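Local coordinates for uncharacterized protein (Leishmania infantum, PDB 4TYZ), which is of unknown function but contains, as its C-terminal part, a GRAM domain of the PH clan, a family tentatively linked to sterol binding and transfer, at residues 8-13 with 43-48; 32-37 with 90-95. All coordinates share one frame; numbering follows the deposited sequence.

Contact 1: 8-13 with 43-48. With EDO (1,2-ethanediol), chain C.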
loop_
_atom_site.group_PDB
_atom_site.type_symbol
_atom_site.label_atom_id
_atom_site.label_comp_id
_atom_site.label_asym_id
_atom_site.label_seq_id
_atom_site.Cartn_x
_atom_site.Cartn_y
_atom_site.Cartn_z
ATOM N N LYS A 8 8.429 2.119 13.662
ATOM C CA LYS A 8 7.664 2.933 14.594
ATOM C C LYS A 8 6.157 2.672 14.449
ATOM O O LYS A 8 5.425 2.606 15.448
ATOM C CB LYS A 8 7.969 4.422 14.384
ATOM C CG LYS A 8 7.263 5.348 15.370
ATOM C CD LYS A 8 7.865 6.743 15.350
ATOM C CE LYS A 8 7.747 7.379 13.977
ATOM N NZ LYS A 8 6.329 7.659 13.618
ATOM N N SER A 9 5.697 2.511 13.211
ATOM C CA SER A 9 4.268 2.491 12.934
ATOM C C SER A 9 3.608 1.141 13.140
ATOM O O SER A 9 2.412 1.067 13.425
ATOM C CB SER A 9 4.014 2.955 11.500
ATOM O OG SER A 9 4.375 4.321 11.363
ATOM N N PHE A 10 4.386 0.079 12.994
ATOM C CA PHE A 10 3.822 -1.268 12.995
ATOM C C PHE A 10 4.618 -2.203 13.903
ATOM O O PHE A 10 5.236 -3.154 13.427
ATOM C CB PHE A 10 3.783 -1.839 11.569
ATOM C CG PHE A 10 3.016 -0.980 10.597
ATOM C CD1 PHE A 10 1.629 -1.016 10.573
ATOM C CD2 PHE A 10 3.681 -0.094 9.757
ATOM C CE1 PHE A 10 0.915 -0.196 9.689
ATOM C CE2 PHE A 10 2.967 0.726 8.886
ATOM C CZ PHE A 10 1.587 0.660 8.852
ATOM N N PRO A 11 4.619 -1.928 15.219
ATOM C CA PRO A 11 5.431 -2.749 16.125
ATOM C C PRO A 11 4.945 -4.193 16.194
ATOM O O PRO A 11 5.739 -5.063 16.549
ATOM C CB PRO A 11 5.286 -2.041 17.482
ATOM C CG PRO A 11 4.044 -1.261 17.379
ATOM C CD PRO A 11 3.901 -0.856 15.930
ATOM N N ASP A 12 3.693 -4.453 15.823
ATOM C CA ASP A 12 3.208 -5.829 15.783
ATOM C C ASP A 12 3.892 -6.613 14.664
ATOM O O ASP A 12 3.900 -7.848 14.682
ATOM C CB ASP A 12 1.682 -5.871 15.607
ATOM C CG ASP A 12 1.198 -5.014 14.448
ATOM O OD1 ASP A 12 1.668 -3.863 14.326
ATOM O OD2 ASP A 12 0.333 -5.477 13.675
ATOM N N LEU A 13 4.473 -5.896 13.702
ATOM C CA LEU A 13 5.133 -6.528 12.559
ATOM C C LEU A 13 6.664 -6.496 12.695
ATOM O O LEU A 13 7.388 -6.540 11.694
ATOM C CB LEU A 13 4.702 -5.846 11.251
ATOM C CG LEU A 13 3.185 -5.794 11.102
ATOM C CD1 LEU A 13 2.823 -5.147 9.745
ATOM C CD2 LEU A 13 2.585 -7.199 11.179
ATOM N N TRP A 43 2.269 -8.910 4.878
ATOM C CA TRP A 43 1.457 -7.701 5.050
ATOM C C TRP A 43 1.675 -6.634 4.009
ATOM O O TRP A 43 2.780 -6.408 3.513
ATOM C CB TRP A 43 1.720 -7.061 6.442
ATOM C CG TRP A 43 1.347 -7.971 7.562
ATOM C CD1 TRP A 43 2.117 -8.968 8.093
ATOM C CD2 TRP A 43 0.104 -7.997 8.273
ATOM N NE1 TRP A 43 1.428 -9.617 9.098
ATOM C CE2 TRP A 43 0.190 -9.039 9.226
ATOM C CE3 TRP A 43 -1.072 -7.241 8.200
ATOM C CZ2 TRP A 43 -0.852 -9.337 10.113
ATOM C CZ3 TRP A 43 -2.115 -7.540 9.073
ATOM C CH2 TRP A 43 -1.998 -8.582 10.016
ATOM N N LEU A 44 0.567 -5.985 3.697
ATOM C CA LEU A 44 0.556 -4.777 2.902
ATOM C C LEU A 44 0.214 -3.638 3.840
ATOM O O LEU A 44 -0.850 -3.641 4.451
ATOM C CB LEU A 44 -0.471 -4.879 1.780
ATOM C CG LEU A 44 -0.544 -3.583 0.991
ATOM C CD1 LEU A 44 0.812 -3.301 0.387
ATOM C CD2 LEU A 44 -1.630 -3.664 -0.075
ATOM N N CYS A 45 1.121 -2.674 3.976
ATOM C CA CYS A 45 0.929 -1.600 4.956
ATOM C C CYS A 45 1.086 -0.230 4.333
ATOM O O CYS A 45 1.795 -0.064 3.346
ATOM C CB CYS A 45 1.931 -1.711 6.108
ATOM S SG CYS A 45 2.011 -3.354 6.837
ATOM N N PHE A 46 0.443 0.749 4.947
ATOM C CA PHE A 46 0.603 2.137 4.531
ATOM C C PHE A 46 0.710 3.017 5.756
ATOM O O PHE A 46 -0.059 2.845 6.695
ATOM C CB PHE A 46 -0.576 2.595 3.660
ATOM C CG PHE A 46 -0.504 4.046 3.277
ATOM C CD1 PHE A 46 0.126 4.430 2.105
ATOM C CD2 PHE A 46 -1.044 5.025 4.102
ATOM C CE1 PHE A 46 0.211 5.778 1.753
ATOM C CE2 PHE A 46 -0.960 6.371 3.770
ATOM C CZ PHE A 46 -0.344 6.752 2.585
ATOM N N GLN A 47 1.659 3.952 5.744
ATOM C CA GLN A 47 1.739 4.993 6.770
ATOM C C GLN A 47 1.790 6.369 6.123
ATOM O O GLN A 47 2.607 6.607 5.237
ATOM C CB GLN A 47 2.972 4.789 7.663
ATOM C CG GLN A 47 3.231 5.935 8.663
ATOM C CD GLN A 47 2.102 6.106 9.657
ATOM O OE1 GLN A 47 1.741 5.168 10.370
ATOM N NE2 GLN A 47 1.540 7.309 9.717
ATOM N N SER A 48 0.930 7.278 6.582
ATOM C CA SER A 48 0.964 8.668 6.140
ATOM C C SER A 48 2.251 9.347 6.603
ATOM O O SER A 48 2.706 9.144 7.729
ATOM C CB SER A 48 -0.243 9.434 6.687
ATOM O OG SER A 48 -1.457 8.854 6.265
HETATM C C1 EDO C . 3.244 -10.275 17.221
HETATM O O1 EDO C . 4.364 -9.676 16.547
HETATM C C2 EDO C . 3.352 -10.001 18.718
HETATM O O2 EDO C . 3.265 -8.586 18.927
#

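Contact 2: 32-37 with 90-95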
loop_
_atom_site.group_PDB
_atom_site.type_symbol
_atom_site.label_atom_id
_atom_site.label_comp_id
_atom_site.label_asym_id
_atom_site.label_seq_id
_atom_site.Cartn_x
_atom_site.Cartn_y
_atom_site.Cartn_z
ATOM N N LEU A 32 -6.990 12.946 0.905
ATOM C CA LEU A 32 -5.766 12.345 0.386
ATOM C C LEU A 32 -4.652 12.466 1.421
ATOM O O LEU A 32 -4.428 13.552 1.986
ATOM C CB LEU A 32 -5.340 13.015 -0.940
ATOM C CG LEU A 32 -4.035 12.508 -1.577
ATOM C CD1 LEU A 32 -4.101 12.576 -3.096
ATOM C CD2 LEU A 32 -2.790 13.263 -1.082
ATOM N N LYS A 33 -3.948 11.358 1.648
ATOM C CA LYS A 33 -2.800 11.334 2.548
ATOM C C LYS A 33 -1.564 10.789 1.854
ATOM O O LYS A 33 -1.504 9.592 1.539
ATOM C CB LYS A 33 -3.088 10.466 3.778
ATOM C CG LYS A 33 -4.374 10.781 4.504
ATOM C CD LYS A 33 -4.174 11.888 5.505
ATOM C CE LYS A 33 -5.409 12.071 6.369
ATOM N NZ LYS A 33 -5.392 13.415 6.996
ATOM N N GLN A 34 -0.575 11.651 1.629
ATOM C CA GLN A 34 0.700 11.204 1.085
ATOM C C GLN A 34 1.432 10.333 2.097
ATOM O O GLN A 34 1.423 10.634 3.287
ATOM C CB GLN A 34 1.562 12.406 0.702
ATOM C CG GLN A 34 2.822 12.035 -0.036
ATOM C CD GLN A 34 2.555 11.604 -1.466
ATOM O OE1 GLN A 34 1.611 12.076 -2.112
ATOM N NE2 GLN A 34 3.396 10.716 -1.971
ATOM N N GLY A 35 2.049 9.250 1.638
ATOM C CA GLY A 35 2.754 8.383 2.567
ATOM C C GLY A 35 3.551 7.301 1.879
ATOM O O GLY A 35 4.031 7.483 0.755
ATOM N N TYR A 36 3.689 6.182 2.576
ATOM C CA TYR A 36 4.526 5.087 2.121
ATOM C C TYR A 36 3.757 3.796 2.150
ATOM O O TYR A 36 3.132 3.462 3.157
ATOM C CB TYR A 36 5.757 4.932 3.009
ATOM C CG TYR A 36 6.458 6.223 3.348
ATOM C CD1 TYR A 36 7.210 6.895 2.397
ATOM C CD2 TYR A 36 6.373 6.762 4.628
ATOM C CE1 TYR A 36 7.864 8.078 2.718
ATOM C CE2 TYR A 36 7.019 7.940 4.956
ATOM C CZ TYR A 36 7.762 8.590 4.001
ATOM O OH TYR A 36 8.402 9.767 4.338
ATOM N N LEU A 37 3.840 3.075 1.044
ATOM C CA LEU A 37 3.365 1.702 0.950
ATOM C C LEU A 37 4.512 0.776 1.327
ATOM O O LEU A 37 5.606 0.912 0.787
ATOM C CB LEU A 37 2.884 1.416 -0.471
ATOM C CG LEU A 37 2.244 0.051 -0.652
ATOM C CD1 LEU A 37 0.919 0.102 0.063
ATOM C CD2 LEU A 37 2.065 -0.266 -2.140
ATOM N N LEU A 90 -5.127 3.471 -3.528
ATOM C CA LEU A 90 -3.777 4.031 -3.442
ATOM C C LEU A 90 -3.452 4.733 -4.749
ATOM O O LEU A 90 -3.621 4.170 -5.825
ATOM C CB LEU A 90 -2.751 2.949 -3.146
ATOM C CG LEU A 90 -3.024 2.147 -1.876
ATOM C CD1 LEU A 90 -2.169 0.897 -1.873
ATOM C CD2 LEU A 90 -2.736 3.002 -0.660
ATOM N N THR A 91 -3.000 5.975 -4.667
ATOM C CA THR A 91 -2.827 6.827 -5.844
ATOM C C THR A 91 -1.459 7.511 -5.847
ATOM O O THR A 91 -0.677 7.347 -4.922
ATOM C CB THR A 91 -3.923 7.922 -5.913
ATOM O OG1 THR A 91 -3.694 8.897 -4.884
ATOM C CG2 THR A 91 -5.304 7.329 -5.727
ATOM N N ASN A 92 -1.193 8.320 -6.880
ATOM C CA ASN A 92 0.019 9.138 -6.941
ATOM C C ASN A 92 1.301 8.314 -6.801
ATOM O O ASN A 92 2.278 8.756 -6.193
ATOM C CB ASN A 92 -0.024 10.228 -5.857
ATOM C CG ASN A 92 0.995 11.335 -6.085
ATOM O OD1 ASN A 92 1.202 11.790 -7.215
ATOM N ND2 ASN A 92 1.636 11.777 -5.008
ATOM N N PHE A 93 1.302 7.107 -7.364
ATOM C CA PHE A 93 2.531 6.314 -7.362
ATOM C C PHE A 93 3.567 6.952 -8.271
ATOM O O PHE A 93 3.229 7.404 -9.365
ATOM C CB PHE A 93 2.273 4.886 -7.841
ATOM C CG PHE A 93 1.686 3.988 -6.800
ATOM C CD1 PHE A 93 2.506 3.284 -5.933
ATOM C CD2 PHE A 93 0.311 3.836 -6.694
ATOM C CE1 PHE A 93 1.958 2.454 -4.973
ATOM C CE2 PHE A 93 -0.242 3.014 -5.742
ATOM C CZ PHE A 93 0.580 2.312 -4.880
ATOM N N LEU A 94 4.825 6.962 -7.840
ATOM C CA LEU A 94 5.927 7.326 -8.724
ATOM C C LEU A 94 6.371 6.123 -9.554
ATOM O O LEU A 94 6.834 6.270 -10.688
ATOM C CB LEU A 94 7.106 7.867 -7.922
ATOM C CG LEU A 94 6.808 9.098 -7.066
ATOM C CD1 LEU A 94 8.064 9.534 -6.323
ATOM C CD2 LEU A 94 6.254 10.227 -7.926
ATOM N N GLN A 95 6.217 4.934 -8.976
ATOM C CA GLN A 95 6.625 3.698 -9.635
ATOM C C GLN A 95 5.510 2.664 -9.550
ATOM O O GLN A 95 5.663 1.626 -8.913
ATOM C CB GLN A 95 7.906 3.139 -9.002
ATOM C CG GLN A 95 9.080 4.114 -8.988
ATOM C CD GLN A 95 9.647 4.386 -10.370
ATOM O OE1 GLN A 95 10.377 5.359 -10.570
ATOM N NE2 GLN A 95 9.326 3.523 -11.326
HETATM O O HOH W 1 4.293 9.863 -4.604
#

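Contact 1: 8-13 with 43-48
Leu13 lies against Trp43 at about a right angle, its CD2 over one face of the indole, 3.5 Å from the centroid of the five-membered ring and 14° off its normal. The other branch reaches along the strand, with Leu13 CD1 3.5 Å from Cys45 SG. Phe10 completes this close-packed part. Cys45 lies over one face of its ring, SG 4.3 Å from the ring centroid in a sulfur-aromatic contact and CB in a CH-pi contact, while Phe46 O sits at the ring edge, 3.5 Å from Phe10 CZ.

A polar pair lies at one end, Ser9 partly exposed and Gln47 buried. Ser9 OG is 2.9 Å from Gln47 OE1, but Val5 O is also within reach, so which takes its proton is not settled. Gln47 NE2 donates in plane to a lone pair of Ser48 O at 2.9 Å, fixing the rotation of the amide. The loose side is at exposed Pro11 and Asp12, where a 1,2-ethanediol, probably from the crystallisation liquor, donates to Asp12 O.

The end of N-terminal helix 2-9 and the following turn thus pack on strand 43-48 of the PH-like sheet, flanked by strands 31-39 and 54-58.

Contact 2: 32-37 with 90-95
Gln34 and Asn92 meet through their amides near the partly exposed end of the contact, and the Gln34 side chain can be followed outward from the strand. CB does not point straight at 90-95, but CG stands anti to the backbone N (chi1 -172°) and the chain bends at chi2, which swings the amide toward the turn. CD lies 3.7 Å from Asn92 ND2. At the tip the two heteroatoms divide the work. OE1 accepts a hydrogen bond from Asn92 ND2 at 2.9 Å; the bond is bent, 134° at the hydrogen, and its donor is slightly tilted from the carbonyl plane. The two amides are nearly perpendicular, at 88°. On the other branch, Gln34 NE2 donates to a water at 2.9 Å, and this water donates in turn to Asn92 O, 2.8 Å away. One amide therefore binds the side chain of Asn92 directly and its main chain through a water. Asn92 was modelled in two conformers, so the side-chain bond, described for one, is less certain.

Deeper in, the contact is apolar. Leu37 CD1 touches Leu90 CD1 at 3.7 Å, the side chains crossing at about a right angle, while Leu37 CD2 meets the edge of the Phe93 ring in its plane, 3.9 Å from CE1. Leu37 thus forks between Leu90 of strand 87-91 and Phe93 of the following loop.

In the PH-like sheet of this GRAM domain, first strand 20-28 runs between second strand 31-39 and last strand 87-91, so these side chains reach across it: Leu37 and Phe93 both rest on Cys24, and Leu32 and Thr91 on Val27. Leu37 also touches Leu44 of strand 43-48, and Gln95, at the N-cap position, leads directly into helix 96-107.

How the contacts relate
Contacts 1 and 2 have centres about 15 Å apart, within one GRAM domain and one seven-stranded antiparallel sheet. Their segments alternate along the chain: 8-13, 32-37, 43-48, 90-95. The middle two lie on consecutive strands that pair directly, with Tyr36 N 2.9 Å from Gln47 O in a probable hydrogen bond. Contact 1 uses the side of strand 43-48 that faces the N-terminal helix, whereas Phe46, starting away from segment 8-13, packs against the backbone of 32-37 at Lys33 and Tyr36. Through this strand pair, contact 1 fixes the end of helix 2-9 to the PH-like sheet and contact 2 the loop that leads into helix 96-107.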